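Local coordinates for protein pseudoperoxidase (Leishmania major, PDB 5VIA) that binds heme b in a peroxidase-family fold as a pseudoperoxidase, so that true peroxidase activity is doubtful, at residues N185-F190 and A241-L246; C24-F29 and A70-Y75; R16-A21 and S78-S83. One frame throughout, in Å; residues are numbered along the deposited sequence.

Contact 1 (N185-F190 and A241-L246); sequences NRYYQF and AAELEL
Tyr187 donates a short hydrogen bond from OH to Glu243 OE1, 2.5 Å, received on the anti lone pair of OE1, the one pointing away from the second carboxylate oxygen. The phenol reaches across from helix 186-194 with CG anti to the backbone N (chi1 168°), and the carboxylate meets it at the rim: Glu243 OE1 lies 3.2 Å from Tyr187 CE1, near the ring plane, and the two flat groups are only 28° apart. OE1 also bonds His159 ND1, the histidine that is an axial ligand of the heme iron. This continues a chain from iron through imidazole to an acidic side chain, comparable to the proximal histidine-aspartate pair of related heme peroxidases; the two bonds on OE1 are consistent with Tyr187 holding the carboxylate in place. Water forms a second link. It donates to the backbone O of Glu243 at 2.7 Å and, weakly, to Tyr187 OH at 3.3 Å, tying the phenol to the helix turn as well as to its side chain. Within helix 186-194, Tyr187 CD2 lies 3.4 Å above one face of the next ring, Tyr188, toward its rim. Outside the two segments, Ile137 and the heme touch Glu243.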
ATOM      1  N   ASN A 185       6.843   0.830 -12.530  1.00 28.79           N
ATOM      2  CA  ASN A 185       7.759  -0.271 -12.229  1.00 29.13           C
ATOM      3  C   ASN A 185       9.182   0.183 -11.901  1.00 31.17           C
ATOM      4  O   ASN A 185      10.115  -0.617 -11.927  1.00 29.63           O
ATOM      5  CB  ASN A 185       7.796  -1.256 -13.399  1.00 28.40           C
ATOM      6  CG  ASN A 185       8.325  -0.631 -14.668  1.00 31.17           C
ATOM      7  OD1 ASN A 185       8.224   0.580 -14.859  1.00 30.06           O
ATOM      8  ND2 ASN A 185       8.903  -1.450 -15.546  1.00 30.43           N
ATOM      9  N   ARG A 186       9.355   1.465 -11.594  1.00 30.39           N
ATOM     10  CA  ARG A 186      10.690   1.971 -11.292  1.00 31.94           C
ATOM     11  C   ARG A 186      11.238   1.326 -10.016  1.00 28.66           C
ATOM     12  O   ARG A 186      12.441   1.154  -9.870  1.00 31.12           O
ATOM     13  CB  ARG A 186      10.671   3.500 -11.165  1.00 32.67           C
ATOM     14  CG  ARG A 186      12.057   4.123 -11.289  1.00 35.21           C
ATOM     15  CD  ARG A 186      12.013   5.652 -11.433  1.00 32.88           C
ATOM     16  NE  ARG A 186      13.317   6.215 -11.076  1.00 35.52           N
ATOM     17  CZ  ARG A 186      13.696   6.447  -9.822  1.00 33.46           C
ATOM     18  NH1 ARG A 186      12.870   6.182  -8.820  1.00 30.46           N
ATOM     19  NH2 ARG A 186      14.898   6.934  -9.573  1.00 36.16           N
ATOM     20  N   TYR A 187      10.338   0.971  -9.105  1.00 26.76           N
ATOM     21  CA  TYR A 187      10.680   0.261  -7.875  1.00 29.82           C
ATOM     22  C   TYR A 187      11.628  -0.921  -8.136  1.00 30.66           C
ATOM     23  O   TYR A 187      12.682  -1.046  -7.500  1.00 29.96           O
ATOM     24  CB  TYR A 187       9.384  -0.220  -7.201  1.00 27.39           C
ATOM     25  CG  TYR A 187       9.570  -1.203  -6.067  1.00 28.93           C
ATOM     26  CD1 TYR A 187       9.933  -0.776  -4.790  1.00 28.49           C
ATOM     27  CD2 TYR A 187       9.360  -2.561  -6.266  1.00 29.02           C
ATOM     28  CE1 TYR A 187      10.097  -1.693  -3.739  1.00 29.48           C
ATOM     29  CE2 TYR A 187       9.519  -3.479  -5.228  1.00 29.70           C
ATOM     30  CZ  TYR A 187       9.887  -3.040  -3.972  1.00 29.31           C
ATOM     31  OH  TYR A 187      10.047  -3.960  -2.956  1.00 29.35           O
ATOM     32  N   TYR A 188      11.256  -1.773  -9.088  1.00 29.27           N
ATOM     33  CA  TYR A 188      12.061  -2.946  -9.421  1.00 29.81           C
ATOM     34  C   TYR A 188      13.417  -2.567  -9.992  1.00 30.74           C
ATOM     35  O   TYR A 188      14.438  -3.191  -9.674  1.00 31.20           O
ATOM     36  CB  TYR A 188      11.297  -3.825 -10.418  1.00 29.75           C
ATOM     37  CG  TYR A 188       9.888  -4.058  -9.954  1.00 27.75           C
ATOM     38  CD1 TYR A 188       9.635  -4.885  -8.872  1.00 27.22           C
ATOM     39  CD2 TYR A 188       8.818  -3.420 -10.567  1.00 26.64           C
ATOM     40  CE1 TYR A 188       8.352  -5.084  -8.418  1.00 28.35           C
ATOM     41  CE2 TYR A 188       7.524  -3.620 -10.126  1.00 26.27           C
ATOM     42  CZ  TYR A 188       7.300  -4.449  -9.047  1.00 26.69           C
ATOM     43  OH  TYR A 188       6.026  -4.644  -8.583  1.00 25.47           O
ATOM     44  N   GLN A 189      13.422  -1.555 -10.854  1.00 36.23           N
ATOM     45  CA  GLN A 189      14.652  -1.105 -11.485  1.00 37.17           C
ATOM     46  C   GLN A 189      15.573  -0.538 -10.414  1.00 37.79           C
ATOM     47  O   GLN A 189      16.785  -0.752 -10.446  1.00 38.71           O
ATOM     48  CB  GLN A 189      14.340  -0.049 -12.555  1.00 37.20           C
ATOM     49  CG  GLN A 189      13.409  -0.555 -13.666  1.00 36.18           C
ATOM     50  CD  GLN A 189      12.901   0.549 -14.575  1.00 36.81           C
ATOM     51  OE1 GLN A 189      13.052   1.737 -14.281  1.00 37.49           O
ATOM     52  NE2 GLN A 189      12.290   0.163 -15.687  1.00 35.92           N
ATOM     53  N   PHE A 190      14.982   0.176  -9.457  1.00 34.74           N
ATOM     54  CA  PHE A 190      15.746   0.816  -8.388  1.00 34.94           C
ATOM     55  C   PHE A 190      16.415  -0.216  -7.479  1.00 36.49           C
ATOM     56  O   PHE A 190      17.618  -0.115  -7.200  1.00 35.76           O
ATOM     57  CB  PHE A 190      14.846   1.742  -7.567  1.00 33.62           C
ATOM     58  CG  PHE A 190      15.589   2.560  -6.549  1.00 35.52           C
ATOM     59  CD1 PHE A 190      16.110   3.806  -6.885  1.00 35.88           C
ATOM     60  CD2 PHE A 190      15.780   2.078  -5.260  1.00 35.22           C
ATOM     61  CE1 PHE A 190      16.793   4.553  -5.953  1.00 37.23           C
ATOM     62  CE2 PHE A 190      16.469   2.820  -4.327  1.00 37.27           C
ATOM     63  CZ  PHE A 190      16.968   4.056  -4.669  1.00 37.91           C
ATOM     64  N   ALA A 241      15.077  -4.431   5.112  1.00 32.88           N
ATOM     65  CA  ALA A 241      15.998  -5.537   4.846  1.00 33.28           C
ATOM     66  C   ALA A 241      15.261  -6.708   4.200  1.00 32.45           C
ATOM     67  O   ALA A 241      15.770  -7.332   3.266  1.00 33.87           O
ATOM     68  CB  ALA A 241      16.692  -5.995   6.134  1.00 33.73           C
ATOM     69  N   ALA A 242      14.061  -6.991   4.696  1.00 32.44           N
ATOM     70  CA  ALA A 242      13.237  -8.092   4.173  1.00 33.48           C
ATOM     71  C   ALA A 242      12.884  -7.948   2.687  1.00 33.81           C
ATOM     72  O   ALA A 242      12.845  -8.940   1.949  1.00 33.29           O
ATOM     73  CB  ALA A 242      11.975  -8.232   4.999  1.00 31.39           C
ATOM     74  N   GLU A 243      12.610  -6.724   2.249  1.00 35.58           N
ATOM     75  CA  GLU A 243      12.311  -6.459   0.842  1.00 33.76           C
ATOM     76  C   GLU A 243      13.534  -6.731  -0.036  1.00 35.89           C
ATOM     77  O   GLU A 243      13.406  -7.185  -1.179  1.00 35.65           O
ATOM     78  CB  GLU A 243      11.844  -5.009   0.676  1.00 33.34           C
ATOM     79  CG  GLU A 243      10.413  -4.838   0.224  1.00 33.23           C
ATOM     80  CD  GLU A 243       9.936  -3.396   0.304  1.00 32.85           C
ATOM     81  OE1 GLU A 243       9.704  -2.766  -0.758  1.00 30.28           O
ATOM     82  OE2 GLU A 243       9.767  -2.901   1.441  1.00 32.82           O
ATOM     83  N   LEU A 244      14.720  -6.450   0.504  1.00 37.87           N
ATOM     84  CA  LEU A 244      15.974  -6.695  -0.201  1.00 36.44           C
ATOM     85  C   LEU A 244      16.376  -8.170  -0.179  1.00 38.84           C
ATOM     86  O   LEU A 244      16.930  -8.687  -1.156  1.00 39.80           O
ATOM     87  CB  LEU A 244      17.098  -5.838   0.406  1.00 38.55           C
ATOM     88  CG  LEU A 244      16.910  -4.326   0.276  1.00 40.38           C
ATOM     89  CD1 LEU A 244      17.896  -3.556   1.151  1.00 40.76           C
ATOM     90  CD2 LEU A 244      17.071  -3.923  -1.178  1.00 39.55           C
ATOM     91  N   GLU A 245      16.112  -8.850   0.933  1.00 46.94           N
ATOM     92  CA  GLU A 245      16.547 -10.236   1.068  1.00 49.94           C
ATOM     93  C   GLU A 245      15.789 -11.136   0.100  1.00 50.08           C
ATOM     94  O   GLU A 245      16.293 -12.178  -0.317  1.00 53.68           O
ATOM     95  CB  GLU A 245      16.405 -10.723   2.514  1.00 51.51           C
ATOM     96  CG  GLU A 245      17.458 -10.142   3.465  1.00 55.06           C
ATOM     97  CD  GLU A 245      18.891 -10.456   3.049  1.00 58.16           C
ATOM     98  OE1 GLU A 245      19.247 -11.649   2.944  1.00 58.36           O
ATOM     99  OE2 GLU A 245      19.672  -9.503   2.831  1.00 60.92           O
ATOM    100  N   LEU A 246      14.589 -10.710  -0.279  1.00 42.59           N
ATOM    101  CA  LEU A 246      13.788 -11.439  -1.254  1.00 40.65           C
ATOM    102  C   LEU A 246      14.430 -11.444  -2.646  1.00 41.40           C
ATOM    103  O   LEU A 246      14.181 -12.350  -3.444  1.00 40.81           O
ATOM    104  CB  LEU A 246      12.368 -10.880  -1.287  1.00 39.05           C
ATOM    105  CG  LEU A 246      11.593 -11.214  -0.010  1.00 40.55           C
ATOM    106  CD1 LEU A 246      10.195 -10.648  -0.032  1.00 39.37           C
ATOM    107  CD2 LEU A 246      11.542 -12.719   0.194  1.00 42.26           C
TER
HETATM  108  O   HOH W   1      11.540  -6.900  -3.109  1.00 32.98           O

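Contact 2 (C24-F29 and A70-Y75); sequences CKQFEF and AGIMNY
Gln26 NE2 stands over one face of the Tyr75 ring, 3.7 Å above its plane and displaced toward the rim, nearest CE2. The contact is part of the packing of helix 16-29 on helix 67-79, which pair side by side in the largely helical peroxidase fold; their short segments run roughly antiparallel, with 144° between directions and axes 11.0 Å apart at closest. The amide is not flat on the ring: the two planes make 47°, and the side chains cross at about a right angle. The bend of the Gln26 chain at chi2 (-57°) brings the amide over the ring, which Tyr75 holds out with CG anti to the backbone N. This polar-aromatic contact lies on the outer side of the helix pair, where Tyr75 is exposed. Deeper in, the contact turns apolar and hinges on Ile72. Gln26 and Ile72 are also the nearest pair along the backbones, CA to CA 7.2 Å, and both point their side chains across the gap. The Ile72 CD1 methyl rests in the angle formed by Gln26 CB and the Phe27 ring. Helix 33-49, which carries the heme-binding Thr36, closes the buried side, with Ala34 and Ser37 against Phe27 and Leu33 against Ile72. The same CD1 lies 3.7 Å from Gln26 CB and approaches Phe27 obliquely, 3.6 Å from CE1.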
ATOM      1  N   CYS A  24      -9.901  12.626  -5.975  1.00 41.06           N
ATOM      2  CA  CYS A  24      -8.830  13.244  -6.757  1.00 40.40           C
ATOM      3  C   CYS A  24      -8.698  14.746  -6.517  1.00 41.64           C
ATOM      4  O   CYS A  24      -7.582  15.271  -6.464  1.00 42.32           O
ATOM      5  CB  CYS A  24      -9.051  12.996  -8.245  1.00 42.37           C
ATOM      6  SG  CYS A  24      -8.556  11.354  -8.778  1.00 40.05           S
ATOM      7  N   LYS A  25      -9.830  15.433  -6.385  1.00 42.45           N
ATOM      8  CA  LYS A  25      -9.814  16.873  -6.140  1.00 47.06           C
ATOM      9  C   LYS A  25      -9.177  17.188  -4.787  1.00 48.41           C
ATOM     10  O   LYS A  25      -8.442  18.171  -4.654  1.00 50.01           O
ATOM     11  CB  LYS A  25     -11.230  17.453  -6.235  1.00 50.09           C
ATOM     12  CG  LYS A  25     -11.915  17.176  -7.579  1.00 54.02           C
ATOM     13  CD  LYS A  25     -13.093  18.113  -7.830  1.00 59.02           C
ATOM     14  CE  LYS A  25     -13.666  17.956  -9.252  1.00 60.71           C
ATOM     15  NZ  LYS A  25     -14.647  16.824  -9.380  1.00 59.66           N
ATOM     16  N   GLN A  26      -9.446  16.343  -3.793  1.00 45.72           N
ATOM     17  CA  GLN A  26      -8.818  16.477  -2.480  1.00 45.50           C
ATOM     18  C   GLN A  26      -7.300  16.318  -2.604  1.00 44.09           C
ATOM     19  O   GLN A  26      -6.528  17.090  -2.021  1.00 44.35           O
ATOM     20  CB  GLN A  26      -9.398  15.452  -1.497  1.00 44.71           C
ATOM     21  CG  GLN A  26     -10.831  15.763  -1.048  1.00 46.95           C
ATOM     22  CD  GLN A  26     -10.959  17.141  -0.417  1.00 50.75           C
ATOM     23  OE1 GLN A  26     -10.083  17.578   0.335  1.00 50.51           O
ATOM     24  NE2 GLN A  26     -12.043  17.840  -0.736  1.00 51.71           N
ATOM     25  N   PHE A  27      -6.884  15.332  -3.395  1.00 36.82           N
ATOM     26  CA  PHE A  27      -5.473  15.076  -3.646  1.00 34.51           C
ATOM     27  C   PHE A  27      -4.807  16.241  -4.365  1.00 38.02           C
ATOM     28  O   PHE A  27      -3.597  16.428  -4.252  1.00 39.37           O
ATOM     29  CB  PHE A  27      -5.298  13.792  -4.462  1.00 33.09           C
ATOM     30  CG  PHE A  27      -5.806  12.566  -3.767  1.00 33.64           C
ATOM     31  CD1 PHE A  27      -5.879  12.523  -2.376  1.00 33.75           C
ATOM     32  CD2 PHE A  27      -6.224  11.463  -4.495  1.00 32.84           C
ATOM     33  CE1 PHE A  27      -6.365  11.390  -1.722  1.00 34.22           C
ATOM     34  CE2 PHE A  27      -6.704  10.330  -3.853  1.00 33.90           C
ATOM     35  CZ  PHE A  27      -6.770  10.290  -2.464  1.00 34.41           C
ATOM     36  N   GLU A  28      -5.587  17.018  -5.104  1.00 47.23           N
ATOM     37  CA  GLU A  28      -5.030  18.165  -5.806  1.00 50.05           C
ATOM     38  C   GLU A  28      -4.504  19.243  -4.850  1.00 50.74           C
ATOM     39  O   GLU A  28      -3.570  19.973  -5.188  1.00 52.88           O
ATOM     40  CB  GLU A  28      -6.047  18.727  -6.814  1.00 52.70           C
ATOM     41  CG  GLU A  28      -6.148  17.863  -8.075  1.00 52.57           C
ATOM     42  CD  GLU A  28      -7.408  18.099  -8.885  1.00 54.78           C
ATOM     43  OE1 GLU A  28      -8.141  19.071  -8.616  1.00 58.09           O
ATOM     44  OE2 GLU A  28      -7.665  17.296  -9.803  1.00 57.61           O
ATOM     45  N   PHE A  29      -5.088  19.328  -3.657  1.00 47.77           N
ATOM     46  CA  PHE A  29      -4.620  20.277  -2.641  1.00 48.77           C
ATOM     47  C   PHE A  29      -3.695  19.621  -1.621  1.00 48.91           C
ATOM     48  O   PHE A  29      -2.828  20.286  -1.049  1.00 49.22           O
ATOM     49  CB  PHE A  29      -5.797  20.943  -1.928  1.00 53.15           C
ATOM     50  CG  PHE A  29      -6.329  22.151  -2.640  1.00 57.02           C
ATOM     51  CD1 PHE A  29      -5.553  23.301  -2.749  1.00 58.23           C
ATOM     52  CD2 PHE A  29      -7.602  22.144  -3.199  1.00 58.32           C
ATOM     53  CE1 PHE A  29      -6.032  24.424  -3.409  1.00 60.02           C
ATOM     54  CE2 PHE A  29      -8.090  23.258  -3.856  1.00 61.96           C
ATOM     55  CZ  PHE A  29      -7.303  24.408  -3.959  1.00 62.25           C
ATOM     56  N   ALA A  70      -8.054   9.848   7.018  1.00 41.29           N
ATOM     57  CA  ALA A  70      -9.358   9.687   7.645  1.00 41.47           C
ATOM     58  C   ALA A  70     -10.176  10.954   7.450  1.00 43.63           C
ATOM     59  O   ALA A  70     -11.399  10.893   7.333  1.00 45.61           O
ATOM     60  CB  ALA A  70      -9.214   9.365   9.114  1.00 43.18           C
ATOM     61  N   GLY A  71      -9.492  12.097   7.423  1.00 41.46           N
ATOM     62  CA  GLY A  71     -10.116  13.361   7.069  1.00 42.37           C
ATOM     63  C   GLY A  71     -10.796  13.307   5.704  1.00 41.72           C
ATOM     64  O   GLY A  71     -11.961  13.684   5.576  1.00 44.35           O
ATOM     65  N   ILE A  72     -10.079  12.840   4.686  1.00 39.94           N
ATOM     66  CA  ILE A  72     -10.651  12.724   3.343  1.00 41.87           C
ATOM     67  C   ILE A  72     -11.791  11.690   3.285  1.00 40.98           C
ATOM     68  O   ILE A  72     -12.824  11.920   2.650  1.00 42.08           O
ATOM     69  CB  ILE A  72      -9.553  12.400   2.292  1.00 41.42           C
ATOM     70  CG1 ILE A  72      -8.574  13.579   2.169  1.00 42.29           C
ATOM     71  CG2 ILE A  72     -10.168  12.072   0.923  1.00 38.76           C
ATOM     72  CD1 ILE A  72      -7.600  13.467   0.997  1.00 42.87           C
ATOM     73  N   MET A  73     -11.602  10.559   3.961  1.00 46.35           N
ATOM     74  CA  MET A  73     -12.616   9.515   4.019  1.00 47.37           C
ATOM     75  C   MET A  73     -13.910  10.033   4.619  1.00 49.10           C
ATOM     76  O   MET A  73     -14.997   9.684   4.152  1.00 51.10           O
ATOM     77  CB  MET A  73     -12.121   8.338   4.858  1.00 48.89           C
ATOM     78  CG  MET A  73     -10.832   7.713   4.380  1.00 49.55           C
ATOM     79  SD  MET A  73     -11.018   6.876   2.799  1.00 52.47           S
ATOM     80  CE  MET A  73      -9.517   5.892   2.771  1.00 46.57           C
ATOM     81  N   ASN A  74     -13.792  10.858   5.660  1.00 49.41           N
ATOM     82  CA  ASN A  74     -14.956  11.476   6.278  1.00 53.00           C
ATOM     83  C   ASN A  74     -15.644  12.438   5.316  1.00 54.22           C
ATOM     84  O   ASN A  74     -16.872  12.538   5.303  1.00 54.64           O
ATOM     85  CB  ASN A  74     -14.578  12.206   7.579  1.00 56.30           C
ATOM     86  CG  ASN A  74     -14.095  11.257   8.675  1.00 55.78           C
ATOM     87  OD1 ASN A  74     -14.420  10.064   8.674  1.00 53.29           O
ATOM     88  ND2 ASN A  74     -13.312  11.789   9.617  1.00 56.91           N
ATOM     89  N   TYR A  75     -14.851  13.151   4.517  1.00 54.22           N
ATOM     90  CA  TYR A  75     -15.416  14.053   3.517  1.00 55.59           C
ATOM     91  C   TYR A  75     -16.177  13.265   2.461  1.00 53.72           C
ATOM     92  O   TYR A  75     -17.302  13.612   2.114  1.00 55.80           O
ATOM     93  CB  TYR A  75     -14.345  14.907   2.836  1.00 55.81           C
ATOM     94  CG  TYR A  75     -14.917  15.763   1.729  1.00 58.92           C
ATOM     95  CD1 TYR A  75     -15.551  16.962   2.016  1.00 61.69           C
ATOM     96  CD2 TYR A  75     -14.837  15.365   0.398  1.00 59.67           C
ATOM     97  CE1 TYR A  75     -16.084  17.739   1.016  1.00 64.95           C
ATOM     98  CE2 TYR A  75     -15.373  16.144  -0.612  1.00 62.17           C
ATOM     99  CZ  TYR A  75     -15.991  17.327  -0.294  1.00 65.04           C
ATOM    100  OH  TYR A  75     -16.530  18.111  -1.290  1.00 69.97           O
TER

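Contact 3 (R16-A21 and S78-S83); sequences REDVVA and STYPAS
Segment 16-21 is the first part of helix 16-29, whereas segment 78-83 is the run-out of helix 67-79: Tyr80 is its first residue to leave helical torsions (phi -117°, psi 70°), and the chain then turns through Pro81 and Ala82. A weak bond from Ser83 N to Tyr80 O, 3.5 Å, spans that turn. The backbones come nearest at Val19 and Tyr80, whose CA atoms are 7.6 Å apart, and the Tyr80 side chain points across the gap. Its ring meets Val19 face on in a CH-pi contact. The CG2 methyl, the branch anti to the Val19 carbonyl carbon, sits 3.8 Å from the ring centroid and only 7° off the normal. On the opposite face Thr79 CG2 lies toward the rim, so methyl groups clasp the ring on both sides. In the helical peroxidase fold this packs the outgoing end of helix 67-79 against the first turns of helix 16-29, with helix 85-99 also packed on Val19 through Leu91; Tyr14 adds an edge-to-face contact with the Tyr80 ring. The phenol end lies against the backbone of helix 16-29. Tyr80 OH is hydrogen-bonded to Ser22 OG, which also bonds Asp18 O, one turn back. Tyr80 OH itself stands 2.9 Å from Asp18 O, and the CB of Asp18 brushes the same phenol oxygen at 3.3 Å.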
ATOM      1  N   ARG A  16     -19.309   5.175  -9.435  1.00 41.96           N
ATOM      2  CA  ARG A  16     -17.997   4.967  -8.832  1.00 39.98           C
ATOM      3  C   ARG A  16     -16.961   6.003  -9.280  1.00 39.17           C
ATOM      4  O   ARG A  16     -16.008   6.279  -8.548  1.00 38.84           O
ATOM      5  CB  ARG A  16     -17.498   3.546  -9.121  1.00 40.11           C
ATOM      6  CG  ARG A  16     -17.344   3.236 -10.604  1.00 40.69           C
ATOM      7  CD  ARG A  16     -17.065   1.758 -10.862  1.00 40.02           C
ATOM      8  NE  ARG A  16     -17.158   1.457 -12.294  1.00 40.70           N
ATOM      9  CZ  ARG A  16     -17.144   0.231 -12.808  1.00 39.39           C
ATOM     10  NH1 ARG A  16     -17.044  -0.825 -12.010  1.00 37.31           N
ATOM     11  NH2 ARG A  16     -17.237   0.064 -14.120  1.00 39.47           N
ATOM     12  N   GLU A  17     -17.150   6.578 -10.467  1.00 49.62           N
ATOM     13  CA  GLU A  17     -16.213   7.571 -10.991  1.00 49.95           C
ATOM     14  C   GLU A  17     -16.378   8.923 -10.306  1.00 51.16           C
ATOM     15  O   GLU A  17     -15.429   9.710 -10.243  1.00 51.74           O
ATOM     16  CB  GLU A  17     -16.374   7.751 -12.503  1.00 54.66           C
ATOM     17  CG  GLU A  17     -16.790   6.504 -13.249  1.00 58.42           C
ATOM     18  CD  GLU A  17     -18.292   6.318 -13.251  1.00 62.96           C
ATOM     19  OE1 GLU A  17     -19.020   7.332 -13.363  1.00 65.42           O
ATOM     20  OE2 GLU A  17     -18.740   5.159 -13.129  1.00 63.21           O
ATOM     21  N   ASP A  18     -17.586   9.196  -9.812  1.00 46.82           N
ATOM     22  CA  ASP A  18     -17.850  10.427  -9.068  1.00 48.03           C
ATOM     23  C   ASP A  18     -17.071  10.424  -7.757  1.00 46.21           C
ATOM     24  O   ASP A  18     -16.481  11.437  -7.377  1.00 47.19           O
ATOM     25  CB  ASP A  18     -19.345  10.587  -8.780  1.00 51.78           C
ATOM     26  CG  ASP A  18     -20.137  11.000 -10.005  1.00 55.14           C
ATOM     27  OD1 ASP A  18     -19.509  11.401 -11.007  1.00 55.34           O
ATOM     28  OD2 ASP A  18     -21.388  10.938  -9.959  1.00 57.69           O
ATOM     29  N   VAL A  19     -17.071   9.280  -7.073  1.00 38.67           N
ATOM     30  CA  VAL A  19     -16.349   9.152  -5.814  1.00 37.65           C
ATOM     31  C   VAL A  19     -14.853   9.292  -6.084  1.00 36.69           C
ATOM     32  O   VAL A  19     -14.152  10.042  -5.394  1.00 35.88           O
ATOM     33  CB  VAL A  19     -16.634   7.805  -5.111  1.00 38.13           C
ATOM     34  CG1 VAL A  19     -15.974   7.775  -3.733  1.00 36.40           C
ATOM     35  CG2 VAL A  19     -18.135   7.586  -4.983  1.00 37.83           C
ATOM     36  N   VAL A  20     -14.376   8.590  -7.108  1.00 38.78           N
ATOM     37  CA  VAL A  20     -12.990   8.722  -7.543  1.00 38.31           C
ATOM     38  C   VAL A  20     -12.625  10.175  -7.883  1.00 38.19           C
ATOM     39  O   VAL A  20     -11.558  10.661  -7.507  1.00 38.55           O
ATOM     40  CB  VAL A  20     -12.688   7.785  -8.738  1.00 39.13           C
ATOM     41  CG1 VAL A  20     -11.365   8.157  -9.402  1.00 37.07           C
ATOM     42  CG2 VAL A  20     -12.685   6.314  -8.277  1.00 37.53           C
ATOM     43  N   ALA A  21     -13.515  10.885  -8.569  1.00 38.95           N
ATOM     44  CA  ALA A  21     -13.219  12.256  -8.963  1.00 39.29           C
ATOM     45  C   ALA A  21     -13.170  13.182  -7.747  1.00 42.09           C
ATOM     46  O   ALA A  21     -12.333  14.083  -7.682  1.00 43.38           O
ATOM     47  CB  ALA A  21     -14.230  12.746  -9.965  1.00 43.04           C
ATOM     48  N   SER A  78     -19.465  11.834   3.903  1.00 51.40           N
ATOM     49  CA  SER A  78     -20.488  12.873   4.030  1.00 54.61           C
ATOM     50  C   SER A  78     -21.050  13.241   2.663  1.00 55.40           C
ATOM     51  O   SER A  78     -22.258  13.415   2.500  1.00 56.82           O
ATOM     52  CB  SER A  78     -19.919  14.124   4.704  1.00 57.90           C
ATOM     53  OG  SER A  78     -19.718  13.919   6.091  1.00 60.96           O
ATOM     54  N   THR A  79     -20.154  13.353   1.689  1.00 57.90           N
ATOM     55  CA  THR A  79     -20.508  13.654   0.307  1.00 58.83           C
ATOM     56  C   THR A  79     -21.333  12.519  -0.295  1.00 57.69           C
ATOM     57  O   THR A  79     -22.321  12.757  -0.999  1.00 58.91           O
ATOM     58  CB  THR A  79     -19.238  13.861  -0.545  1.00 56.25           C
ATOM     59  OG1 THR A  79     -18.451  14.922   0.014  1.00 56.74           O
ATOM     60  CG2 THR A  79     -19.597  14.202  -1.979  1.00 56.66           C
ATOM     61  N   TYR A  80     -20.921  11.287  -0.004  1.00 54.89           N
ATOM     62  CA  TYR A  80     -21.627  10.095  -0.466  1.00 52.63           C
ATOM     63  C   TYR A  80     -22.185   9.246   0.686  1.00 52.98           C
ATOM     64  O   TYR A  80     -21.717   8.134   0.929  1.00 52.22           O
ATOM     65  CB  TYR A  80     -20.719   9.251  -1.377  1.00 49.20           C
ATOM     66  CG  TYR A  80     -20.217  10.024  -2.579  1.00 50.85           C
ATOM     67  CD1 TYR A  80     -21.037  10.237  -3.678  1.00 53.06           C
ATOM     68  CD2 TYR A  80     -18.937  10.561  -2.602  1.00 49.73           C
ATOM     69  CE1 TYR A  80     -20.599  10.951  -4.771  1.00 53.69           C
ATOM     70  CE2 TYR A  80     -18.484  11.276  -3.694  1.00 52.15           C
ATOM     71  CZ  TYR A  80     -19.322  11.465  -4.778  1.00 54.36           C
ATOM     72  OH  TYR A  80     -18.885  12.177  -5.871  1.00 53.67           O
ATOM     73  N   PRO A  81     -23.215   9.758   1.383  1.00 56.62           N
ATOM     74  CA  PRO A  81     -23.887   8.947   2.407  1.00 56.70           C
ATOM     75  C   PRO A  81     -24.564   7.777   1.703  1.00 57.93           C
ATOM     76  O   PRO A  81     -24.554   7.774   0.481  1.00 61.29           O
ATOM     77  CB  PRO A  81     -24.935   9.908   2.968  1.00 58.05           C
ATOM     78  CG  PRO A  81     -25.249  10.809   1.833  1.00 58.68           C
ATOM     79  CD  PRO A  81     -23.946  11.009   1.112  1.00 56.68           C
ATOM     80  N   ALA A  82     -25.109   6.804   2.423  1.00 57.98           N
ATOM     81  CA  ALA A  82     -25.726   5.629   1.781  1.00 60.12           C
ATOM     82  C   ALA A  82     -24.734   4.680   1.114  1.00 59.16           C
ATOM     83  O   ALA A  82     -25.098   3.563   0.742  1.00 60.08           O
ATOM     84  CB  ALA A  82     -26.837   6.027   0.789  1.00 61.33           C
ATOM     85  N   SER A  83     -23.492   5.120   0.941  1.00 55.23           N
ATOM     86  CA  SER A  83     -22.425   4.199   0.584  1.00 52.71           C
ATOM     87  C   SER A  83     -21.791   3.691   1.864  1.00 48.95           C
ATOM     88  O   SER A  83     -21.773   4.396   2.870  1.00 49.33           O
ATOM     89  CB  SER A  83     -21.367   4.892  -0.269  1.00 53.88           C
ATOM     90  OG  SER A  83     -20.240   4.048  -0.433  1.00 54.83           O
TER

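Contacts 2 and 3 join the same two elements, helix 16-29 and helix 67-79: contact 2 along the helix bodies, contact 3 where the second helix ends, with centres about 11 Å apart. Both are partly buried and rely mainly on methyls and rings; contact 2 keeps its polar group toward the outside, while in contact 3 a hydroxyl meets the backbone of helix 16-29. Contact 1 lies on the other side of the chain's centre, its own centre about 30 Å from that of contact 2 and 35 Å from that of contact 3. It joins helices 186-194 and 241-245, is fully buried beside the heme, buries the least surface of the three, and rests on one short bond and a water.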